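Hypothetical protein (Exiguobacterium sibiricum, PDB 2HKV) is of unknown function but belongs to the DinB family of helical proteins and binds a nickel ion through a cluster of histidines. Local coordinates at residues 17-22 against 143-148; 23-28 against 81-86; 34-39 against 137-142; 52-57 against 123-128. All blocks are in the same frame, centred on the assembly; numbering follows the deposited sequence.

Contact 1 of 4, residues 17-22 against 143-148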
loop_
_atom_site.group_PDB
_atom_site.type_symbol
_atom_site.label_atom_id
_atom_site.label_comp_id
_atom_site.label_asym_id
_atom_site.label_seq_id
_atom_site.Cartn_x
_atom_site.Cartn_y
_atom_site.Cartn_z
ATOM N N VAL A 17 6.047 -9.180 0.939
ATOM C CA VAL A 17 5.808 -10.528 1.399
ATOM C C VAL A 17 6.763 -10.906 2.526
ATOM O O VAL A 17 6.339 -11.449 3.530
ATOM C CB VAL A 17 5.942 -11.532 0.238
ATOM C CG1 VAL A 17 5.988 -12.999 0.763
ATOM C CG2 VAL A 17 4.792 -11.326 -0.763
ATOM N N ARG A 18 8.050 -10.597 2.383
ATOM C CA ARG A 18 8.962 -10.980 3.457
ATOM C C ARG A 18 8.707 -10.258 4.781
ATOM O O ARG A 18 8.785 -10.874 5.865
ATOM C CB ARG A 18 10.392 -10.806 3.050
ATOM C CG ARG A 18 10.743 -11.774 1.935
ATOM C CD ARG A 18 12.196 -11.770 1.609
ATOM N NE ARG A 18 12.633 -10.428 1.283
ATOM C CZ ARG A 18 12.721 -9.914 0.056
ATOM N NH1 ARG A 18 12.399 -10.625 -1.048
ATOM N NH2 ARG A 18 13.138 -8.647 -0.052
ATOM N N THR A 19 8.402 -8.964 4.707
ATOM C CA THR A 19 8.022 -8.219 5.908
ATOM C C THR A 19 6.721 -8.700 6.494
ATOM O O THR A 19 6.616 -8.815 7.702
ATOM C CB THR A 19 8.000 -6.713 5.682
ATOM O OG1 THR A 19 7.114 -6.382 4.597
ATOM C CG2 THR A 19 9.469 -6.172 5.396
ATOM N N THR A 20 5.728 -9.054 5.684
ATOM C CA THR A 20 4.503 -9.628 6.208
ATOM C C THR A 20 4.744 -10.938 6.935
ATOM O O THR A 20 4.166 -11.158 8.026
ATOM C CB THR A 20 3.430 -9.803 5.121
ATOM O OG1 THR A 20 3.141 -8.518 4.569
ATOM C CG2 THR A 20 2.119 -10.416 5.674
ATOM N N ARG A 21 5.607 -11.776 6.360
ATOM C CA ARG A 21 5.965 -13.057 6.959
ATOM C C ARG A 21 6.552 -12.792 8.353
ATOM O O ARG A 21 6.194 -13.452 9.323
ATOM C CB ARG A 21 6.943 -13.829 6.054
ATOM C CG ARG A 21 7.039 -15.271 6.349
ATOM C CD ARG A 21 8.224 -15.913 5.601
ATOM N NE ARG A 21 8.034 -15.815 4.152
ATOM C CZ ARG A 21 8.952 -15.416 3.273
ATOM N NH1 ARG A 21 10.182 -15.069 3.651
ATOM N NH2 ARG A 21 8.641 -15.384 1.981
ATOM N N ASP A 22 7.430 -11.791 8.463
ATOM C CA ASP A 22 8.054 -11.481 9.745
ATOM C C ASP A 22 7.014 -11.015 10.745
ATOM O O ASP A 22 7.039 -11.431 11.918
ATOM C CB ASP A 22 9.121 -10.409 9.592
ATOM C CG ASP A 22 10.332 -10.892 8.799
ATOM O OD1 ASP A 22 10.620 -12.131 8.825
ATOM O OD2 ASP A 22 11.002 -10.025 8.164
ATOM N N ILE A 143 6.703 -2.113 16.928
ATOM C CA ILE A 143 7.476 -2.789 15.856
ATOM C C ILE A 143 8.612 -1.947 15.266
ATOM O O ILE A 143 8.419 -0.792 14.881
ATOM C CB ILE A 143 6.537 -3.343 14.766
ATOM C CG1 ILE A 143 5.808 -4.581 15.355
ATOM C CG2 ILE A 143 7.293 -3.666 13.409
ATOM C CD1 ILE A 143 4.415 -4.656 14.984
ATOM N N LYS A 144 9.806 -2.557 15.207
ATOM C CA LYS A 144 11.019 -1.904 14.720
ATOM C C LYS A 144 11.576 -2.641 13.471
ATOM O O LYS A 144 12.794 -2.790 13.316
ATOM C CB LYS A 144 12.090 -1.847 15.830
ATOM C CG LYS A 144 11.622 -1.324 17.226
ATOM C CD LYS A 144 11.287 0.169 17.238
ATOM N N LEU A 145 10.679 -3.074 12.585
ATOM C CA LEU A 145 11.030 -3.815 11.357
ATOM C C LEU A 145 11.171 -2.818 10.199
ATOM O O LEU A 145 10.271 -1.999 9.981
ATOM C CB LEU A 145 9.900 -4.802 11.024
ATOM C CG LEU A 145 10.152 -6.242 10.588
ATOM C CD1 LEU A 145 9.823 -7.219 11.736
ATOM C CD2 LEU A 145 9.249 -6.500 9.420
ATOM N N ASP A 146 12.270 -2.873 9.453
ATOM C CA ASP A 146 12.422 -1.991 8.292
ATOM C C ASP A 146 11.404 -2.383 7.191
ATOM O O ASP A 146 11.526 -3.427 6.541
ATOM C CB ASP A 146 13.873 -2.010 7.757
ATOM C CG ASP A 146 14.161 -0.870 6.752
ATOM O OD1 ASP A 146 13.194 -0.296 6.181
ATOM O OD2 ASP A 146 15.362 -0.555 6.526
ATOM N N LEU A 147 10.411 -1.519 7.001
ATOM C CA LEU A 147 9.265 -1.780 6.111
ATOM C C LEU A 147 9.502 -1.363 4.651
ATOM O O LEU A 147 8.753 -1.746 3.752
ATOM C CB LEU A 147 8.016 -1.050 6.643
ATOM C CG LEU A 147 7.568 -1.311 8.091
ATOM C CD1 LEU A 147 6.413 -0.380 8.371
ATOM C CD2 LEU A 147 7.186 -2.767 8.345
ATOM N N PHE A 148 10.526 -0.540 4.443
ATOM C CA PHE A 148 10.978 -0.138 3.117
ATOM C C PHE A 148 12.509 -0.192 3.139
ATOM O O PHE A 148 13.172 -0.063 2.107
ATOM C CB PHE A 148 10.484 1.282 2.776
ATOM C CG PHE A 148 8.973 1.397 2.592
ATOM C CD1 PHE A 148 8.382 1.178 1.332
ATOM C CD2 PHE A 148 8.141 1.741 3.678
ATOM C CE1 PHE A 148 7.009 1.298 1.172
ATOM C CE2 PHE A 148 6.768 1.855 3.518
ATOM C CZ PHE A 148 6.195 1.626 2.272
#
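Two hydrogen bonds grip Thr-19 OG1: it donates to the carbonyl of Val-15, one turn back in its own helix, and accepts from Arg-129 NH1, which also bonds Leu-147 O and so ties both segments to helix 114-138. The hydroxyl stands between the backbone N and the carbonyl carbon (chi1 57°), close to the helix backbone, while the methyl is swung toward the tail. There CG2 of Thr-19 lies 3.6 Å from Asp-146 O, a van der Waals contact with a carbonyl that the methyl cannot bond. Threonine suits the place because its polar branch is satisfied by helix and arginine and its apolar branch faces the incoming chain. The irregular C-terminal tail thus runs alongside helix 4-26, the first helix of this DinB-family chain, after leaving helix 114-138. Leu-145 supplies most of the tail's apolar contact with the helix. Leu-145 CD2 touches Thr-19 CB and the carbonyl oxygen of Thr-19, and both methyls, CD1 and CD2, lie 3.9 Å from Asp-22 CB. Asp-22 contributes its methylene here, and its OD1 forms a long, weak ion pair with Arg-25. Past the leucine, the Asp-146 carboxylate holds the chain in an Asx turn, its OD1 accepting from Phe-148 N at 3.2 Å with an N-H...O angle of 138°. Phe-148 makes a cation-pi contact with Arg-129 and meets His-127 of the second subunit edge-to-face.

Contact 2 of 4, residues 23-28 against 81-86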
loop_
_atom_site.group_PDB
_atom_site.type_symbol
_atom_site.label_atom_id
_atom_site.label_comp_id
_atom_site.label_asym_id
_atom_site.label_seq_id
_atom_site.Cartn_x
_atom_site.Cartn_y
_atom_site.Cartn_z
ATOM N N LEU A 23 6.070 -10.186 10.281
ATOM C CA LEU A 23 5.035 -9.674 11.193
ATOM C C LEU A 23 4.175 -10.809 11.735
ATOM O O LEU A 23 3.910 -10.843 12.925
ATOM C CB LEU A 23 4.129 -8.613 10.526
ATOM C CG LEU A 23 4.710 -7.210 10.268
ATOM C CD1 LEU A 23 3.691 -6.364 9.463
ATOM C CD2 LEU A 23 5.045 -6.490 11.582
ATOM N N ILE A 24 3.772 -11.724 10.859
ATOM C CA ILE A 24 2.935 -12.848 11.240
ATOM C C ILE A 24 3.671 -13.648 12.297
ATOM O O ILE A 24 3.077 -13.984 13.313
ATOM C CB ILE A 24 2.502 -13.712 9.992
ATOM C CG1 ILE A 24 1.504 -12.917 9.136
ATOM C CG2 ILE A 24 1.914 -15.082 10.415
ATOM C CD1 ILE A 24 1.196 -13.540 7.769
ATOM N N ARG A 25 4.984 -13.868 12.114
ATOM C CA ARG A 25 5.767 -14.606 13.128
ATOM C C ARG A 25 5.903 -13.896 14.494
ATOM O O ARG A 25 6.291 -14.523 15.486
ATOM C CB ARG A 25 7.137 -14.961 12.574
ATOM C CG ARG A 25 7.101 -15.962 11.433
ATOM C CD ARG A 25 8.425 -15.894 10.688
ATOM N NE ARG A 25 8.601 -16.997 9.755
ATOM C CZ ARG A 25 9.400 -16.968 8.683
ATOM N NH1 ARG A 25 10.102 -15.874 8.372
ATOM N NH2 ARG A 25 9.487 -18.040 7.901
ATOM N N LEU A 26 5.560 -12.618 14.572
ATOM C CA LEU A 26 5.595 -11.900 15.843
ATOM C C LEU A 26 4.352 -12.159 16.659
ATOM O O LEU A 26 4.370 -12.067 17.874
ATOM C CB LEU A 26 5.786 -10.387 15.621
ATOM C CG LEU A 26 7.077 -9.961 14.908
ATOM C CD1 LEU A 26 7.208 -8.438 14.944
ATOM C CD2 LEU A 26 8.279 -10.606 15.553
ATOM N N ILE A 27 3.258 -12.513 15.990
ATOM C CA ILE A 27 1.981 -12.516 16.631
ATOM C C ILE A 27 1.942 -13.595 17.737
ATOM O O ILE A 27 2.334 -14.739 17.509
ATOM C CB ILE A 27 0.841 -12.721 15.627
ATOM C CG1 ILE A 27 0.835 -11.598 14.560
ATOM C CG2 ILE A 27 -0.516 -12.846 16.429
ATOM C CD1 ILE A 27 -0.219 -11.774 13.446
ATOM N N GLN A 28 1.505 -13.209 18.930
ATOM C CA GLN A 28 1.438 -14.107 20.070
ATOM C C GLN A 28 0.099 -14.820 20.067
ATOM O O GLN A 28 -0.891 -14.234 19.671
ATOM C CB GLN A 28 1.609 -13.308 21.366
ATOM C CG GLN A 28 2.849 -12.386 21.418
ATOM C CD GLN A 28 2.645 -11.199 22.357
ATOM N N GLN A 81 -0.604 -22.435 9.652
ATOM C CA GLN A 81 -0.359 -22.572 8.206
ATOM C C GLN A 81 -0.231 -21.230 7.470
ATOM O O GLN A 81 -0.032 -21.203 6.265
ATOM C CB GLN A 81 -1.483 -23.358 7.564
ATOM C CG GLN A 81 -1.693 -24.733 8.158
ATOM C CD GLN A 81 -3.129 -25.230 8.006
ATOM O OE1 GLN A 81 -4.083 -24.443 7.867
ATOM N NE2 GLN A 81 -3.290 -26.553 8.052
ATOM N N LEU A 82 -0.342 -20.128 8.201
ATOM C CA LEU A 82 -0.403 -18.794 7.587
ATOM C C LEU A 82 0.812 -18.486 6.768
ATOM O O LEU A 82 0.684 -18.023 5.634
ATOM C CB LEU A 82 -0.648 -17.698 8.635
ATOM C CG LEU A 82 -2.115 -17.532 9.012
ATOM C CD1 LEU A 82 -2.241 -16.569 10.156
ATOM C CD2 LEU A 82 -2.893 -17.026 7.800
ATOM N N VAL A 83 2.002 -18.721 7.308
ATOM C CA VAL A 83 3.210 -18.422 6.532
ATOM C C VAL A 83 3.254 -19.294 5.290
ATOM O O VAL A 83 3.539 -18.804 4.195
ATOM C CB VAL A 83 4.506 -18.553 7.350
ATOM C CG1 VAL A 83 5.735 -18.458 6.420
ATOM C CG2 VAL A 83 4.551 -17.473 8.405
ATOM N N ASP A 84 2.991 -20.584 5.457
ATOM C CA ASP A 84 2.977 -21.525 4.340
ATOM C C ASP A 84 2.034 -21.046 3.267
ATOM O O ASP A 84 2.339 -21.155 2.084
ATOM C CB ASP A 84 2.540 -22.918 4.790
ATOM C CG ASP A 84 3.630 -23.671 5.553
ATOM O OD1 ASP A 84 4.794 -23.180 5.593
ATOM O OD2 ASP A 84 3.321 -24.763 6.105
ATOM N N ARG A 85 0.893 -20.507 3.691
ATOM C CA ARG A 85 -0.121 -20.001 2.773
ATOM C C ARG A 85 0.297 -18.745 2.027
ATOM O O ARG A 85 0.112 -18.655 0.838
ATOM C CB ARG A 85 -1.467 -19.768 3.518
ATOM C CG ARG A 85 -2.658 -19.573 2.580
ATOM C CD ARG A 85 -2.617 -20.680 1.536
ATOM N NE ARG A 85 -3.720 -20.701 0.604
ATOM C CZ ARG A 85 -3.711 -20.178 -0.619
ATOM N NH1 ARG A 85 -2.623 -19.557 -1.136
ATOM N NH2 ARG A 85 -4.834 -20.287 -1.339
ATOM N N LEU A 86 0.858 -17.783 2.738
ATOM C CA LEU A 86 1.469 -16.611 2.127
ATOM C C LEU A 86 2.520 -17.012 1.034
ATOM O O LEU A 86 2.583 -16.448 -0.096
ATOM C CB LEU A 86 2.106 -15.772 3.240
ATOM C CG LEU A 86 2.886 -14.500 2.862
ATOM C CD1 LEU A 86 2.034 -13.534 2.009
ATOM C CD2 LEU A 86 3.404 -13.853 4.171
#
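The guanidinium of Arg-25 meets one methyl obliquely: Val-83 CG1 lies 4.1 Å from Arg-25 NH2. Arg-25 gets there with a chain extended from CG to NE, which crosses the valine at about a right angle and carries the charged end along the exposed side of the contact. Next to it in the helix, Ile-24 supplies the buried apolar part. Its CG2, set anti to the backbone N by a chi1 of -70°, rests 4.1 Å from Leu-82 CB and at the same distance from Val-83 CG2. The longer branch runs back toward the start of helix 4-26, bringing Ile-24 CD1 to 4.2 Å from Leu-86 CD2. Branching at CB suits Ile-24, which can serve three residues of the facing helix at once, and the compact Val-83 fits between isoleucine and arginine. Helix 4-26 near its C-terminal end is thereby packed on the first turns of helix 82-98, with Leu-82 reaching on to Ala-47 and Ala-51 of helix 43-61. The pairing is made by dispersion and by the burial of aliphatic surface, without a directional bond between the segments, so any selectivity in it probably comes from how the side-chain shapes fit.

Contact 3 of 4, residues 34-39 against 137-142; sequences KRPISG and NLLGYD
Leu-138 and Leu-139 both carry CG anti to the carbonyl carbon (chi1 -81° and -69°), which aims two successive leucines at the loop 34-39. Leu-138 CD1 presses on the proline ring, 3.6 Å from Pro-36 CB, and also touches Ile-37 CG1 at 4.0 Å. Leu-139 crosses the same ring at about a right angle, its CD1 4.2 Å from Pro-36 CG. Its other methyl, CD2, lies 3.5 Å from Lys-34 CD; the lysine lends its aliphatic stem here and sends NZ to a salt bridge with Asp-31. Proline suits this spot, offering a rigid apolar surface to both leucines. Leu-139 is placed by the end of its helix, a Schellman motif with Gly-140 (phi 83°) as C-prime residue, Gly-140 N bonding Asn-137 O and Tyr-141 N bonding Leu-136 O, a conformation glycine adopts readily. The loop joining helices 4-26 and 43-61 packs on the C-terminal end of helix 114-138, where Tyr-135 touches Pro-36 and Ile-37, and Leu-138 also packs on Pro-36 of the second subunit.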
loop_
_atom_site.group_PDB
_atom_site.type_symbol
_atom_site.label_atom_id
_atom_site.label_comp_id
_atom_site.label_asym_id
_atom_site.label_seq_id
_atom_site.Cartn_x
_atom_site.Cartn_y
_atom_site.Cartn_z
ATOM N N LYS A 34 -8.120 -10.847 18.922
ATOM C CA LYS A 34 -8.236 -9.445 19.284
ATOM C C LYS A 34 -8.667 -8.603 18.065
ATOM O O LYS A 34 -8.243 -8.854 16.910
ATOM C CB LYS A 34 -6.908 -8.919 19.875
ATOM C CG LYS A 34 -6.583 -9.421 21.290
ATOM C CD LYS A 34 -6.256 -8.226 22.242
ATOM C CE LYS A 34 -5.767 -8.619 23.667
ATOM N NZ LYS A 34 -5.016 -9.949 23.835
ATOM N N ARG A 35 -9.513 -7.610 18.336
ATOM C CA ARG A 35 -9.952 -6.628 17.327
ATOM C C ARG A 35 -9.626 -5.240 17.848
ATOM O O ARG A 35 -10.460 -4.626 18.506
ATOM C CB ARG A 35 -11.475 -6.717 17.081
ATOM C CG ARG A 35 -11.932 -8.114 16.719
ATOM C CD ARG A 35 -13.470 -8.214 16.508
ATOM N NE ARG A 35 -13.755 -9.160 15.426
ATOM C CZ ARG A 35 -13.640 -10.487 15.530
ATOM N NH1 ARG A 35 -13.250 -11.065 16.675
ATOM N NH2 ARG A 35 -13.904 -11.252 14.470
ATOM N N PRO A 36 -8.405 -4.754 17.587
ATOM C CA PRO A 36 -7.961 -3.461 18.090
ATOM C C PRO A 36 -8.782 -2.280 17.549
ATOM O O PRO A 36 -8.797 -1.246 18.172
ATOM C CB PRO A 36 -6.501 -3.361 17.587
ATOM C CG PRO A 36 -6.103 -4.743 17.195
ATOM C CD PRO A 36 -7.371 -5.423 16.779
ATOM N N ILE A 37 -9.393 -2.412 16.376
ATOM C CA ILE A 37 -10.288 -1.383 15.843
ATOM C C ILE A 37 -11.717 -1.934 15.805
ATOM O O ILE A 37 -12.062 -2.721 14.925
ATOM C CB ILE A 37 -9.876 -0.954 14.412
ATOM C CG1 ILE A 37 -8.375 -0.652 14.359
ATOM C CG2 ILE A 37 -10.698 0.234 13.942
ATOM C CD1 ILE A 37 -7.952 0.114 13.127
ATOM N N SER A 38 -12.534 -1.526 16.773
ATOM C CA SER A 38 -13.901 -2.058 16.915
ATOM C C SER A 38 -14.633 -1.834 15.613
ATOM O O SER A 38 -14.534 -0.758 15.036
ATOM C CB SER A 38 -14.645 -1.401 18.092
ATOM O OG SER A 38 -15.173 -0.131 17.731
ATOM N N GLY A 39 -15.305 -2.875 15.130
ATOM C CA GLY A 39 -15.970 -2.849 13.831
ATOM C C GLY A 39 -15.235 -3.533 12.697
ATOM O O GLY A 39 -15.835 -3.851 11.663
ATOM N N ASN A 137 0.942 -2.611 16.658
ATOM C CA ASN A 137 1.354 -1.437 17.431
ATOM C C ASN A 137 0.283 -0.956 18.421
ATOM O O ASN A 137 0.606 -0.541 19.547
ATOM C CB ASN A 137 1.751 -0.305 16.498
ATOM C CG ASN A 137 3.148 -0.489 15.911
ATOM O OD1 ASN A 137 4.037 -1.067 16.546
ATOM N ND2 ASN A 137 3.327 -0.005 14.698
ATOM N N LEU A 138 -0.983 -1.030 18.039
ATOM C CA LEU A 138 -2.100 -0.811 18.991
ATOM C C LEU A 138 -2.026 -1.776 20.187
ATOM O O LEU A 138 -2.401 -1.433 21.303
ATOM C CB LEU A 138 -3.444 -1.004 18.315
ATOM C CG LEU A 138 -3.955 0.210 17.502
ATOM C CD1 LEU A 138 -5.116 -0.154 16.564
ATOM C CD2 LEU A 138 -4.363 1.295 18.393
ATOM N N LEU A 139 -1.496 -2.977 19.944
ATOM C CA LEU A 139 -1.376 -3.991 20.978
ATOM C C LEU A 139 -0.043 -3.898 21.737
ATOM O O LEU A 139 0.296 -4.799 22.476
ATOM C CB LEU A 139 -1.591 -5.383 20.368
ATOM C CG LEU A 139 -3.022 -5.696 19.885
ATOM C CD1 LEU A 139 -3.083 -6.987 19.011
ATOM C CD2 LEU A 139 -3.999 -5.796 21.055
ATOM N N GLY A 140 0.719 -2.822 21.544
ATOM C CA GLY A 140 1.955 -2.615 22.313
ATOM C C GLY A 140 3.188 -3.327 21.802
ATOM O O GLY A 140 4.178 -3.405 22.502
ATOM N N TYR A 141 3.196 -3.802 20.567
ATOM C CA TYR A 141 4.356 -4.518 20.073
ATOM C C TYR A 141 5.525 -3.571 19.696
ATOM O O TYR A 141 6.661 -4.021 19.544
ATOM C CB TYR A 141 4.004 -5.327 18.826
ATOM C CG TYR A 141 3.228 -6.609 19.030
ATOM C CD1 TYR A 141 1.978 -6.624 19.643
ATOM C CD2 TYR A 141 3.729 -7.818 18.549
ATOM C CE1 TYR A 141 1.256 -7.819 19.804
ATOM C CE2 TYR A 141 3.023 -9.008 18.686
ATOM C CZ TYR A 141 1.780 -9.004 19.316
ATOM O OH TYR A 141 1.087 -10.183 19.442
ATOM N N ASP A 142 5.255 -2.286 19.458
ATOM C CA ASP A 142 6.327 -1.314 19.196
ATOM C C ASP A 142 7.269 -1.818 18.084
ATOM O O ASP A 142 8.490 -1.934 18.268
ATOM C CB ASP A 142 7.097 -1.053 20.518
ATOM C CG ASP A 142 8.126 0.076 20.409
ATOM O OD1 ASP A 142 8.238 0.709 19.334
ATOM O OD2 ASP A 142 8.808 0.336 21.431
#

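Contact 4 of 4, residues 52-57 against 123-128; sequences VLLEAD and VHLYHH. With NI (nickel (II) ion), chain B.
His-124 NE2 and His-128 NE2 each bind the nickel ion at 2.1 Å, one helical turn apart on helix 114-138. Two waters, at 2.1 Å and 2.2 Å from the nickel, and His-49 from helix 43-61 are also ligands. The imidazole of His-124 is held by its second nitrogen: ND1 donates to Asp-57 OD2 over 2.8 Å, almost straight at 169°, the acceptor lying in the ring plane and using its syn lone pair. Carboxylate and ring are nearly coplanar. The side chain of His-124 leaves with CG anti to the backbone N (chi1 -170°), toward helix 43-61. With an alanine in place of Asp-57, His-124 ND1 would probably lose its acceptor, and the ring, then held mainly by the nickel and Leu-53, would be freer to turn. Leu-53 covers one face of that ring in a CH-pi contact, its CD2 3.7 Å from the ring centroid, and the same methyl lies 3.6 Å from His-128 CD2. His-128 is fixed at its far nitrogen by Gln-131. Farther from the metal, Leu-53 CD1 packs 4.0 Å from Leu-125 CB, joining the helices by aliphatic contact, to which Leu-54 adds. These helix segments run roughly antiparallel, at 149° with axes 9.9 Å apart, and three histidines from two helices meet around one metal, consistent with the three-histidine metal site found in DinB-family helical bundles.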
loop_
_atom_site.group_PDB
_atom_site.type_symbol
_atom_site.label_atom_id
_atom_site.label_comp_id
_atom_site.label_asym_id
_atom_site.label_seq_id
_atom_site.Cartn_x
_atom_site.Cartn_y
_atom_site.Cartn_z
ATOM N N VAL A 52 -3.740 -14.840 1.562
ATOM C CA VAL A 52 -4.347 -15.316 0.317
ATOM C C VAL A 52 -4.494 -14.253 -0.782
ATOM O O VAL A 52 -4.694 -14.606 -1.963
ATOM C CB VAL A 52 -5.725 -15.980 0.540
ATOM C CG1 VAL A 52 -5.647 -17.036 1.615
ATOM C CG2 VAL A 52 -6.766 -14.918 0.895
ATOM N N LEU A 53 -4.345 -12.968 -0.472
ATOM C CA LEU A 53 -4.848 -12.019 -1.442
ATOM C C LEU A 53 -4.065 -11.964 -2.770
ATOM O O LEU A 53 -4.621 -11.552 -3.801
ATOM C CB LEU A 53 -5.030 -10.622 -0.838
ATOM C CG LEU A 53 -3.830 -9.762 -0.422
ATOM C CD1 LEU A 53 -3.021 -9.073 -1.622
ATOM C CD2 LEU A 53 -4.386 -8.681 0.542
ATOM N N LEU A 54 -2.774 -12.299 -2.747
ATOM C CA LEU A 54 -1.986 -12.180 -3.993
ATOM C C LEU A 54 -2.524 -13.163 -5.017
ATOM O O LEU A 54 -2.506 -12.868 -6.206
ATOM C CB LEU A 54 -0.487 -12.377 -3.769
ATOM C CG LEU A 54 0.317 -11.283 -3.065
ATOM C CD1 LEU A 54 1.779 -11.754 -2.930
ATOM C CD2 LEU A 54 0.235 -9.947 -3.817
ATOM N N GLU A 55 -3.046 -14.303 -4.562
ATOM C CA GLU A 55 -3.627 -15.313 -5.467
ATOM C C GLU A 55 -5.086 -14.985 -5.753
ATOM O O GLU A 55 -5.515 -15.012 -6.902
ATOM C CB GLU A 55 -3.426 -16.699 -4.860
ATOM C CG GLU A 55 -4.112 -17.823 -5.551
ATOM C CD GLU A 55 -3.718 -19.197 -5.029
ATOM O OE1 GLU A 55 -2.747 -19.331 -4.237
ATOM O OE2 GLU A 55 -4.405 -20.174 -5.418
ATOM N N ALA A 56 -5.838 -14.629 -4.707
ATOM C CA ALA A 56 -7.247 -14.268 -4.810
ATOM C C ALA A 56 -7.421 -13.202 -5.863
ATOM O O ALA A 56 -8.224 -13.347 -6.784
ATOM C CB ALA A 56 -7.858 -13.804 -3.399
ATOM N N ASP A 57 -6.640 -12.127 -5.774
ATOM C CA ASP A 57 -6.853 -11.045 -6.707
ATOM C C ASP A 57 -6.587 -11.479 -8.129
ATOM O O ASP A 57 -7.252 -11.009 -9.040
ATOM C CB ASP A 57 -5.992 -9.818 -6.365
ATOM C CG ASP A 57 -6.465 -9.075 -5.098
ATOM O OD1 ASP A 57 -7.323 -9.581 -4.289
ATOM O OD2 ASP A 57 -5.947 -7.948 -4.852
ATOM N N VAL A 123 -0.496 -3.082 -4.359
ATOM C CA VAL A 123 -0.974 -2.031 -3.478
ATOM C C VAL A 123 -1.991 -2.546 -2.480
ATOM O O VAL A 123 -2.055 -2.045 -1.374
ATOM C CB VAL A 123 -1.522 -0.772 -4.258
ATOM C CG1 VAL A 123 -0.401 -0.166 -5.102
ATOM C CG2 VAL A 123 -2.740 -1.081 -5.128
ATOM N N HIS A 124 -2.787 -3.554 -2.846
ATOM C CA HIS A 124 -3.667 -4.213 -1.875
ATOM C C HIS A 124 -2.891 -4.910 -0.734
ATOM O O HIS A 124 -3.203 -4.756 0.458
ATOM C CB HIS A 124 -4.575 -5.183 -2.667
ATOM C CG HIS A 124 -5.678 -5.757 -1.882
ATOM N ND1 HIS A 124 -6.377 -6.853 -2.307
ATOM C CD2 HIS A 124 -6.201 -5.400 -0.694
ATOM C CE1 HIS A 124 -7.293 -7.148 -1.413
ATOM N NE2 HIS A 124 -7.204 -6.267 -0.443
ATOM N N LEU A 125 -1.777 -5.528 -1.082
ATOM C CA LEU A 125 -0.876 -6.105 -0.104
ATOM C C LEU A 125 -0.305 -5.067 0.895
ATOM O O LEU A 125 -0.376 -5.266 2.138
ATOM C CB LEU A 125 0.272 -6.888 -0.780
ATOM C CG LEU A 125 1.196 -7.646 0.184
ATOM C CD1 LEU A 125 0.541 -8.924 0.688
ATOM C CD2 LEU A 125 2.560 -7.940 -0.536
ATOM N N TYR A 126 0.169 -3.959 0.393
ATOM C CA TYR A 126 0.722 -2.879 1.218
ATOM C C TYR A 126 -0.367 -2.223 2.039
ATOM O O TYR A 126 -0.126 -1.878 3.175
ATOM C CB TYR A 126 1.498 -1.867 0.340
ATOM C CG TYR A 126 2.951 -2.293 0.117
ATOM C CD1 TYR A 126 3.273 -3.208 -0.905
ATOM C CD2 TYR A 126 3.973 -1.747 0.853
ATOM C CE1 TYR A 126 4.558 -3.654 -1.116
ATOM C CE2 TYR A 126 5.279 -2.143 0.640
ATOM C CZ TYR A 126 5.577 -3.052 -0.380
ATOM O OH TYR A 126 6.882 -3.427 -0.573
ATOM N N HIS A 127 -1.586 -2.107 1.515
ATOM C CA HIS A 127 -2.744 -1.630 2.309
ATOM C C HIS A 127 -2.938 -2.482 3.586
ATOM O O HIS A 127 -3.046 -1.973 4.690
ATOM C CB HIS A 127 -4.005 -1.638 1.429
ATOM C CG HIS A 127 -5.293 -1.343 2.158
ATOM N ND1 HIS A 127 -5.684 -0.061 2.479
ATOM C CD2 HIS A 127 -6.251 -2.167 2.648
ATOM C CE1 HIS A 127 -6.849 -0.102 3.114
ATOM N NE2 HIS A 127 -7.214 -1.368 3.243
ATOM N N HIS A 128 -3.014 -3.801 3.425
ATOM C CA HIS A 128 -3.258 -4.625 4.560
ATOM C C HIS A 128 -2.045 -4.908 5.410
ATOM O O HIS A 128 -2.226 -5.151 6.614
ATOM C CB HIS A 128 -3.966 -5.927 4.197
ATOM C CG HIS A 128 -5.351 -5.736 3.688
ATOM N ND1 HIS A 128 -6.376 -5.262 4.481
ATOM C CD2 HIS A 128 -5.891 -6.015 2.488
ATOM C CE1 HIS A 128 -7.495 -5.267 3.761
ATOM N NE2 HIS A 128 -7.212 -5.649 2.524
HETATM NI NI NI B . -8.613 -6.306 1.163
HETATM O O HOH W 1 -10.278 -6.071 2.663
HETATM O O HOH W 2 -10.149 -6.842 -0.127
#

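Overall arrangement
Contact 4 lies at the heart of the chain and holds the nickel site, with contacts 1 and 2 each centred about 15 Å from its centre and contact 3 about 21 Å. Contacts 1 and 2 follow one another along helix 4-26, their centres about 12 Å apart, and touch where Arg-21 CG meets Val-83 CG1 at 3.4 Å. Contact 2 reaches contact 4 through the salt bridge from Arg-85 NH1 to Glu-55 OE1 (3.1 Å), while contact 1 packs Val-17 on Leu-54. Contact 3 shares helix 114-138 with contact 4, their nearest atoms about 10 Å apart. It joins contact 2 through Tyr-141, whose OH probably bonds Gln-28 N. Contacts 1, 3 and 4 all touch the second subunit.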